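Side-chain contacts in flap endonuclease 1 (Desulfurococcus amylolyticus, PDB 3ORY), which probably cuts 5' flaps from branched DNA in replication and repair, as a structure-specific, metal-dependent nuclease of the XPG family: residues Ala45-Gln48 and Phe49-Ala52; Glu99-Ala102 and Arg103-Glu106; Leu141-Glu144 and Met145-Asp148. All blocks are in the same frame, centred on the assembly; numbering follows the deposited sequence.

Interaction 1. Residues Ala45-Gln48 and Phe49-Ala52; sequences ALYQ and FLAA
Residues Ala45-Gln48 and Phe49-Ala52 are successive turns of helix 42-52, joined by the i to i+4 bonds Phe49 N to Ala45 O, Leu50 N to Leu46 O, Ala51 N to Tyr47 O and Ala52 N to Gln48 O. That from Phe49 N to Ala45 O is 3.0 Å long and fairly straight at the hydrogen (164°), whereas the last bends to 141° near the end of the helix. Phe49 carries most of the side-chain contact. Its CG lies anti to its own carbonyl carbon (chi1 -57°), which turns the ring back along the helix, so that Ala45 O sits 3.1 Å above one ring face, offset toward the rim. Phe49 CE2 also reaches Ala45 CB at 4.0 Å, a close fit suited to a small alanine, and Phe49 CD2 meets Leu46 CD2 at 4.2 Å. On another flank Tyr47 and Leu50 cross obliquely, with Tyr47 CD1 4.1 Å from Leu50 CD1. The polar groups of this buried helix have their own partners: Tyr47 OH makes a weak hydrogen bond with Leu141 N, and Gln48 OE1 accepts from Val9 N. With an alanine at Phe49, the ring's cover over Ala45 O would probably be lost and a gap opened against Leu46 and against Leu75 of helix 70-84. Leu46 also packs on Phe93 of strand 88-93 and on Ala149 of helix 143-156. The arrangement is that of a buried alpha/beta-fold helix, here following directly on strand 37-41 of the parallel part of the sheet in the PIN-like nuclease domain.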
ATOM      1  N   ALA A  45      -2.588   0.383   2.445  1.00 23.12           N
ATOM      2  CA  ALA A  45      -3.188   1.702   2.643  1.00 23.83           C
ATOM      3  C   ALA A  45      -3.075   2.152   4.091  1.00 24.00           C
ATOM      4  O   ALA A  45      -2.719   3.291   4.351  1.00 24.49           O
ATOM      5  CB  ALA A  45      -4.666   1.728   2.170  1.00 23.95           C
ATOM      6  N   LEU A  46      -3.372   1.262   5.035  1.00 23.74           N
ATOM      7  CA  LEU A  46      -3.317   1.642   6.448  1.00 23.97           C
ATOM      8  C   LEU A  46      -1.897   2.005   6.866  1.00 24.43           C
ATOM      9  O   LEU A  46      -1.701   2.935   7.638  1.00 25.32           O
ATOM     10  CB  LEU A  46      -3.906   0.535   7.354  1.00 23.32           C
ATOM     11  CG  LEU A  46      -5.397   0.241   7.128  1.00 23.79           C
ATOM     12  CD1 LEU A  46      -5.906  -0.890   8.042  1.00 22.79           C
ATOM     13  CD2 LEU A  46      -6.249   1.485   7.311  1.00 24.87           C
ATOM     14  N   TYR A  47      -0.912   1.274   6.344  1.00 24.42           N
ATOM     15  CA  TYR A  47       0.491   1.608   6.559  1.00 24.86           C
ATOM     16  C   TYR A  47       0.870   2.971   5.975  1.00 25.66           C
ATOM     17  O   TYR A  47       1.626   3.732   6.603  1.00 25.54           O
ATOM     18  CB  TYR A  47       1.415   0.494   6.027  1.00 25.18           C
ATOM     19  CG  TYR A  47       1.700  -0.558   7.082  1.00 26.76           C
ATOM     20  CD1 TYR A  47       2.309  -0.204   8.294  1.00 29.03           C
ATOM     21  CD2 TYR A  47       1.338  -1.888   6.893  1.00 29.26           C
ATOM     22  CE1 TYR A  47       2.570  -1.146   9.273  1.00 30.41           C
ATOM     23  CE2 TYR A  47       1.591  -2.857   7.890  1.00 28.83           C
ATOM     24  CZ  TYR A  47       2.208  -2.469   9.064  1.00 30.92           C
ATOM     25  OH  TYR A  47       2.463  -3.385  10.053  1.00 33.28           O
ATOM     26  N   GLN A  48       0.348   3.282   4.785  1.00 25.08           N
ATOM     27  CA  GLN A  48       0.593   4.603   4.181  1.00 26.45           C
ATOM     28  C   GLN A  48       0.056   5.731   5.062  1.00 26.68           C
ATOM     29  O   GLN A  48       0.758   6.725   5.297  1.00 26.87           O
ATOM     30  CB  GLN A  48       0.005   4.719   2.773  1.00 26.61           C
ATOM     31  CG  GLN A  48       0.557   3.731   1.754  1.00 27.57           C
ATOM     32  CD  GLN A  48       2.070   3.552   1.826  1.00 29.79           C
ATOM     33  OE1 GLN A  48       2.836   4.521   1.939  1.00 27.85           O
ATOM     34  NE2 GLN A  48       2.510   2.302   1.733  1.00 28.36           N
ATOM     35  N   PHE A  49      -1.169   5.555   5.559  1.00 26.61           N
ATOM     36  CA  PHE A  49      -1.799   6.547   6.439  1.00 27.62           C
ATOM     37  C   PHE A  49      -1.041   6.697   7.762  1.00 28.15           C
ATOM     38  O   PHE A  49      -0.869   7.815   8.278  1.00 28.73           O
ATOM     39  CB  PHE A  49      -3.257   6.173   6.708  1.00 27.07           C
ATOM     40  CG  PHE A  49      -4.095   6.036   5.460  1.00 27.62           C
ATOM     41  CD1 PHE A  49      -3.902   6.883   4.371  1.00 26.67           C
ATOM     42  CD2 PHE A  49      -5.107   5.073   5.392  1.00 27.45           C
ATOM     43  CE1 PHE A  49      -4.678   6.762   3.207  1.00 28.02           C
ATOM     44  CE2 PHE A  49      -5.898   4.947   4.240  1.00 26.64           C
ATOM     45  CZ  PHE A  49      -5.686   5.795   3.148  1.00 26.13           C
ATOM     46  N   LEU A  50      -0.583   5.572   8.303  1.00 27.91           N
ATOM     47  CA  LEU A  50       0.207   5.586   9.530  1.00 28.97           C
ATOM     48  C   LEU A  50       1.479   6.418   9.383  1.00 30.13           C
ATOM     49  O   LEU A  50       1.859   7.142  10.306  1.00 31.08           O
ATOM     50  CB  LEU A  50       0.543   4.158   9.990  1.00 28.12           C
ATOM     51  CG  LEU A  50      -0.580   3.358  10.645  1.00 27.20           C
ATOM     52  CD1 LEU A  50      -0.159   1.890  10.863  1.00 26.36           C
ATOM     53  CD2 LEU A  50      -1.007   3.992  11.972  1.00 27.36           C
ATOM     54  N   ALA A  51       2.111   6.336   8.214  1.00 30.35           N
ATOM     55  CA  ALA A  51       3.349   7.059   7.950  1.00 31.75           C
ATOM     56  C   ALA A  51       3.124   8.511   7.504  1.00 33.25           C
ATOM     57  O   ALA A  51       3.915   9.398   7.839  1.00 33.88           O
ATOM     58  CB  ALA A  51       4.183   6.307   6.898  1.00 31.35           C
ATOM     59  N   ALA A  52       2.059   8.755   6.742  1.00 33.71           N
ATOM     60  CA  ALA A  52       1.882  10.062   6.082  1.00 34.56           C
ATOM     61  C   ALA A  52       1.065  11.070   6.896  1.00 35.46           C
ATOM     62  O   ALA A  52       1.232  12.285   6.740  1.00 35.90           O
ATOM     63  CB  ALA A  52       1.273   9.883   4.686  1.00 34.24           C
TER

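Interaction 2. Residues Glu99-Ala102 and Arg103-Glu106; sequences ELKA and REIE
Lys101 and Glu104 form the tight, buried part of this contact at the start of helix 102-125. The lysine chain passes slantwise over the acid, and it is its carbons that do the touching: Glu104 OE1 comes to 3.4 Å from Lys101 CB and 3.6 Å from Lys101 CG. The two charges do not pair, since Lys101 NZ stays 5.3 Å from Glu104 OE2. Bends at chi2 and chi3 (-70° and -75°) carry the ammonium group away from the helix, to salt bridges with Asp94 and Asp250. Lysine suits this place because its methylenes can pack while its end reaches two acids. The glutamate is extended beyond CG, and a phosphate ion, probably from the crystallisation liquor, lies beside its carboxylate.

The exposed side is looser overall, but Ile105 CD1 comes to 3.0 Å from Glu99 O, and its CG1 rests near Lys101 O, the atom that accepts the helical bond from Ile105 N (3.1 Å). The Glu99 side chain turns away, its OE2 accepting from Glu143 N. One residue further on, Glu106 N bonds to Ala102 O at 3.0 Å. Arg103 NH2 and Glu106 OE1 are 3.3 Å apart, but the oxygen lies well out of the guanidinium plane and the attraction is one of charge alone; Arg103 NH2 gives a hydrogen bond to Pro253 O.

Lys101 is the N-cap, and Asp250 OD1 accepts from Arg103 N in the first turn. This is a helix start held by Asp250 and Asp94, consistent with the base of the helical arch above the active site in flap endonucleases.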
ATOM      1  N   GLU A  99       0.051  -8.599  12.481  1.00 23.94           N
ATOM      2  CA  GLU A  99       1.135  -9.089  13.353  1.00 24.88           C
ATOM      3  C   GLU A  99       1.814 -10.338  12.812  1.00 25.50           C
ATOM      4  O   GLU A  99       2.901 -10.691  13.263  1.00 26.32           O
ATOM      5  CB  GLU A  99       0.639  -9.378  14.779  1.00 25.04           C
ATOM      6  CG  GLU A  99       0.095  -8.144  15.514  1.00 25.01           C
ATOM      7  CD  GLU A  99      -1.395  -7.945  15.290  1.00 26.91           C
ATOM      8  OE1 GLU A  99      -1.941  -8.480  14.295  1.00 25.40           O
ATOM      9  OE2 GLU A  99      -2.032  -7.261  16.118  1.00 27.09           O
ATOM     10  N   LEU A 100       1.184 -11.010  11.850  1.00 25.03           N
ATOM     11  CA  LEU A 100       1.719 -12.268  11.350  1.00 25.31           C
ATOM     12  C   LEU A 100       2.082 -12.185   9.870  1.00 25.44           C
ATOM     13  O   LEU A 100       2.196 -13.206   9.203  1.00 26.43           O
ATOM     14  CB  LEU A 100       0.726 -13.414  11.615  1.00 25.32           C
ATOM     15  CG  LEU A 100       0.328 -13.613  13.084  1.00 26.17           C
ATOM     16  CD1 LEU A 100      -0.712 -14.726  13.200  1.00 27.38           C
ATOM     17  CD2 LEU A 100       1.560 -13.904  13.963  1.00 26.08           C
ATOM     18  N   LYS A 101       2.266 -10.962   9.372  1.00 24.61           N
ATOM     19  CA  LYS A 101       2.684 -10.725   7.996  1.00 24.24           C
ATOM     20  C   LYS A 101       4.198 -10.564   7.982  1.00 24.88           C
ATOM     21  O   LYS A 101       4.719  -9.493   8.323  1.00 25.07           O
ATOM     22  CB  LYS A 101       2.013  -9.460   7.457  1.00 24.17           C
ATOM     23  CG  LYS A 101       0.496  -9.609   7.228  1.00 24.65           C
ATOM     24  CD  LYS A 101       0.246 -10.539   6.047  1.00 27.06           C
ATOM     25  CE  LYS A 101       0.543  -9.857   4.721  1.00 29.00           C
ATOM     26  NZ  LYS A 101       0.444 -10.879   3.631  1.00 32.54           N
ATOM     27  N   ALA A 102       4.905 -11.617   7.586  1.00 24.50           N
ATOM     28  CA  ALA A 102       6.354 -11.667   7.784  1.00 25.41           C
ATOM     29  C   ALA A 102       7.127 -10.599   6.997  1.00 25.45           C
ATOM     30  O   ALA A 102       8.053  -9.993   7.527  1.00 24.86           O
ATOM     31  CB  ALA A 102       6.895 -13.068   7.494  1.00 25.94           C
ATOM     32  N   ARG A 103       6.742 -10.358   5.747  1.00 25.08           N
ATOM     33  CA  ARG A 103       7.436  -9.346   4.965  1.00 25.60           C
ATOM     34  C   ARG A 103       7.177  -7.930   5.513  1.00 25.67           C
ATOM     35  O   ARG A 103       8.114  -7.139   5.643  1.00 25.93           O
ATOM     36  CB  ARG A 103       7.130  -9.459   3.464  1.00 25.35           C
ATOM     37  CG  ARG A 103       7.781  -8.356   2.594  1.00 26.00           C
ATOM     38  CD  ARG A 103       9.321  -8.433   2.583  1.00 26.63           C
ATOM     39  NE  ARG A 103       9.880  -7.538   1.573  1.00 26.99           N
ATOM     40  CZ  ARG A 103      11.166  -7.476   1.234  1.00 27.41           C
ATOM     41  NH1 ARG A 103      11.562  -6.633   0.276  1.00 28.05           N
ATOM     42  NH2 ARG A 103      12.055  -8.252   1.831  1.00 26.41           N
ATOM     43  N   GLU A 104       5.927  -7.617   5.854  1.00 25.36           N
ATOM     44  CA  GLU A 104       5.620  -6.292   6.409  1.00 26.15           C
ATOM     45  C   GLU A 104       6.432  -6.041   7.669  1.00 26.31           C
ATOM     46  O   GLU A 104       6.897  -4.928   7.900  1.00 26.56           O
ATOM     47  CB  GLU A 104       4.131  -6.132   6.744  1.00 25.67           C
ATOM     48  CG  GLU A 104       3.223  -6.006   5.541  1.00 27.30           C
ATOM     49  CD  GLU A 104       1.747  -5.962   5.934  1.00 29.59           C
ATOM     50  OE1 GLU A 104       1.413  -6.096   7.143  1.00 31.72           O
ATOM     51  OE2 GLU A 104       0.918  -5.803   5.027  1.00 31.51           O
ATOM     52  N   ILE A 105       6.590  -7.074   8.491  1.00 27.03           N
ATOM     53  CA  ILE A 105       7.320  -6.915   9.757  1.00 28.20           C
ATOM     54  C   ILE A 105       8.809  -6.707   9.493  1.00 28.23           C
ATOM     55  O   ILE A 105       9.454  -5.877  10.143  1.00 28.37           O
ATOM     56  CB  ILE A 105       7.084  -8.105  10.701  1.00 28.64           C
ATOM     57  CG1 ILE A 105       5.642  -8.067  11.232  1.00 30.90           C
ATOM     58  CG2 ILE A 105       8.115  -8.109  11.857  1.00 29.92           C
ATOM     59  CD1 ILE A 105       5.160  -9.394  11.715  1.00 35.30           C
ATOM     60  N   GLU A 106       9.352  -7.465   8.540  1.00 27.96           N
ATOM     61  CA  GLU A 106      10.747  -7.309   8.141  1.00 28.98           C
ATOM     62  C   GLU A 106      11.005  -5.920   7.529  1.00 29.25           C
ATOM     63  O   GLU A 106      12.057  -5.306   7.785  1.00 29.20           O
ATOM     64  CB  GLU A 106      11.159  -8.418   7.161  1.00 29.08           C
ATOM     65  CG  GLU A 106      12.640  -8.365   6.728  1.00 30.24           C
ATOM     66  CD  GLU A 106      12.897  -7.419   5.562  1.00 32.93           C
ATOM     67  OE1 GLU A 106      11.932  -7.007   4.886  1.00 33.31           O
ATOM     68  OE2 GLU A 106      14.077  -7.090   5.300  1.00 35.55           O
TER

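Interaction 3. Residues Leu141-Glu144 and Met145-Asp148; sequences LTEE and MVRD
Thr142 and Met145 form a capping box at the start of helix 143-156. Thr142 OG1, held between its backbone N and carbonyl carbon (chi1 74°), accepts from Met145 N at 3.2 Å, while Thr142 N gives a weak bond to Met145 SD at 3.5 Å, the sulfur standing where a glutamate oxygen often serves. Backbone bonds from Val146 N to Thr142 O, Arg147 N to Glu143 O and Asp148 N to Glu144 O continue the helix.

The apolar contacts lie on the inner side. Leu141 CD1 meets Met145 CE at 3.9 Å, and Leu141 CG meets Val146 CG2 at 4.0 Å, the leucine and valine crossing at about a right angle.

Charged groups occupy the outer side. Glu143 OE2 lies 3.4 Å from Arg147 NH2, but the carboxylate and guanidinium planes are 69° apart and no N-H points at the oxygen. Glu144 and Asp148 run side by side, with OE2 of the former 4.5 Å from OD2 of the latter. The helix N terminus probably eases the charge of Glu144. The chemistry implies a start fixed by one directed capping bond, a weaker one to sulfur and an apolar inner face, with undirected attraction beside like charges outside.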
ATOM      1  N   LEU A 141       0.962  -1.685  12.717  1.00 29.16           N
ATOM      2  CA  LEU A 141      -0.445  -1.976  12.420  1.00 27.03           C
ATOM      3  C   LEU A 141      -0.867  -3.202  13.218  1.00 26.60           C
ATOM      4  O   LEU A 141      -0.263  -4.262  13.087  1.00 25.57           O
ATOM      5  CB  LEU A 141      -0.653  -2.223  10.919  1.00 26.81           C
ATOM      6  CG  LEU A 141      -2.091  -2.522  10.469  1.00 24.97           C
ATOM      7  CD1 LEU A 141      -3.001  -1.316  10.757  1.00 23.22           C
ATOM      8  CD2 LEU A 141      -2.114  -2.892   8.990  1.00 23.94           C
ATOM      9  N   THR A 142      -1.905  -3.058  14.039  1.00 26.22           N
ATOM     10  CA  THR A 142      -2.399  -4.171  14.849  1.00 26.50           C
ATOM     11  C   THR A 142      -3.750  -4.671  14.342  1.00 26.58           C
ATOM     12  O   THR A 142      -4.438  -3.984  13.588  1.00 26.60           O
ATOM     13  CB  THR A 142      -2.594  -3.775  16.317  1.00 26.53           C
ATOM     14  OG1 THR A 142      -3.764  -2.959  16.416  1.00 26.53           O
ATOM     15  CG2 THR A 142      -1.368  -3.022  16.870  1.00 27.74           C
ATOM     16  N   GLU A 143      -4.120  -5.868  14.775  1.00 27.24           N
ATOM     17  CA  GLU A 143      -5.418  -6.448  14.447  1.00 28.00           C
ATOM     18  C   GLU A 143      -6.598  -5.559  14.891  1.00 28.42           C
ATOM     19  O   GLU A 143      -7.575  -5.425  14.162  1.00 28.13           O
ATOM     20  CB  GLU A 143      -5.503  -7.883  15.015  1.00 28.48           C
ATOM     21  CG  GLU A 143      -6.840  -8.621  14.794  1.00 30.14           C
ATOM     22  CD  GLU A 143      -7.258  -8.742  13.327  1.00 31.17           C
ATOM     23  OE1 GLU A 143      -6.400  -8.648  12.403  1.00 30.19           O
ATOM     24  OE2 GLU A 143      -8.476  -8.923  13.105  1.00 32.80           O
ATOM     25  N   GLU A 144      -6.498  -4.934  16.068  1.00 28.67           N
ATOM     26  CA  GLU A 144      -7.537  -4.006  16.536  1.00 29.70           C
ATOM     27  C   GLU A 144      -7.704  -2.806  15.592  1.00 28.88           C
ATOM     28  O   GLU A 144      -8.834  -2.385  15.314  1.00 28.45           O
ATOM     29  CB  GLU A 144      -7.274  -3.538  17.989  1.00 30.83           C
ATOM     30  CG  GLU A 144      -8.183  -2.377  18.466  1.00 35.86           C
ATOM     31  CD  GLU A 144      -7.943  -1.951  19.925  1.00 42.23           C
ATOM     32  OE1 GLU A 144      -6.860  -2.231  20.485  1.00 45.69           O
ATOM     33  OE2 GLU A 144      -8.847  -1.322  20.520  1.00 45.72           O
ATOM     34  N   MET A 145      -6.595  -2.270  15.084  1.00 28.05           N
ATOM     35  CA  MET A 145      -6.661  -1.163  14.124  1.00 27.63           C
ATOM     36  C   MET A 145      -7.318  -1.603  12.804  1.00 27.14           C
ATOM     37  O   MET A 145      -8.073  -0.840  12.195  1.00 26.50           O
ATOM     38  CB  MET A 145      -5.276  -0.582  13.865  1.00 27.97           C
ATOM     39  CG  MET A 145      -4.651   0.073  15.104  1.00 30.62           C
ATOM     40  SD  MET A 145      -2.840   0.148  15.039  1.00 37.50           S
ATOM     41  CE  MET A 145      -2.616   1.239  13.665  1.00 31.27           C
ATOM     42  N   VAL A 146      -7.040  -2.844  12.390  1.00 25.90           N
ATOM     43  CA  VAL A 146      -7.681  -3.421  11.202  1.00 25.49           C
ATOM     44  C   VAL A 146      -9.196  -3.566  11.429  1.00 26.07           C
ATOM     45  O   VAL A 146     -10.001  -3.196  10.573  1.00 25.53           O
ATOM     46  CB  VAL A 146      -7.026  -4.771  10.797  1.00 24.89           C
ATOM     47  CG1 VAL A 146      -7.832  -5.470   9.685  1.00 22.11           C
ATOM     48  CG2 VAL A 146      -5.567  -4.536  10.353  1.00 23.65           C
ATOM     49  N   ARG A 147      -9.569  -4.106  12.586  1.00 27.01           N
ATOM     50  CA  ARG A 147     -10.975  -4.207  12.970  1.00 28.16           C
ATOM     51  C   ARG A 147     -11.671  -2.847  12.901  1.00 28.09           C
ATOM     52  O   ARG A 147     -12.748  -2.738  12.324  1.00 27.94           O
ATOM     53  CB  ARG A 147     -11.087  -4.798  14.384  1.00 29.14           C
ATOM     54  CG  ARG A 147     -12.496  -4.917  14.954  1.00 33.29           C
ATOM     55  CD  ARG A 147     -12.507  -5.878  16.169  1.00 40.12           C
ATOM     56  NE  ARG A 147     -11.990  -7.209  15.808  1.00 45.18           N
ATOM     57  CZ  ARG A 147     -10.846  -7.739  16.254  1.00 47.07           C
ATOM     58  NH1 ARG A 147     -10.078  -7.068  17.114  1.00 47.81           N
ATOM     59  NH2 ARG A 147     -10.475  -8.953  15.848  1.00 46.71           N
ATOM     60  N   ASP A 148     -11.060  -1.818  13.487  1.00 27.77           N
ATOM     61  CA  ASP A 148     -11.639  -0.467  13.459  1.00 28.69           C
ATOM     62  C   ASP A 148     -11.763   0.086  12.046  1.00 27.82           C
ATOM     63  O   ASP A 148     -12.760   0.730  11.713  1.00 27.42           O
ATOM     64  CB  ASP A 148     -10.843   0.495  14.355  1.00 29.55           C
ATOM     65  CG  ASP A 148     -10.972   0.147  15.840  1.00 32.97           C
ATOM     66  OD1 ASP A 148     -11.932  -0.573  16.204  1.00 36.10           O
ATOM     67  OD2 ASP A 148     -10.106   0.567  16.635  1.00 35.48           O
TER

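How the interactions relate
Along the chain the three contacts come in series, none nested in or crossing another; each joins neighbouring turns, and none closes a long loop. Interaction 1 lies in helix 42-52, interaction 2 opens helix 102-125 and interaction 3 opens helix 143-156. They meet in space through side chains. Tyr47 CE2 of interaction 1 packs 3.3 Å from Glu104 OE1 of interaction 2, and Leu50 CD2 packs 3.6 Å from Met145 CE of interaction 3. Interactions 2 and 3 are joined by a probable hydrogen bond from Glu143 N to Glu99 OE2, 2.8 Å long. Helix 42-52 thus adjoins two helix starts, which are themselves linked.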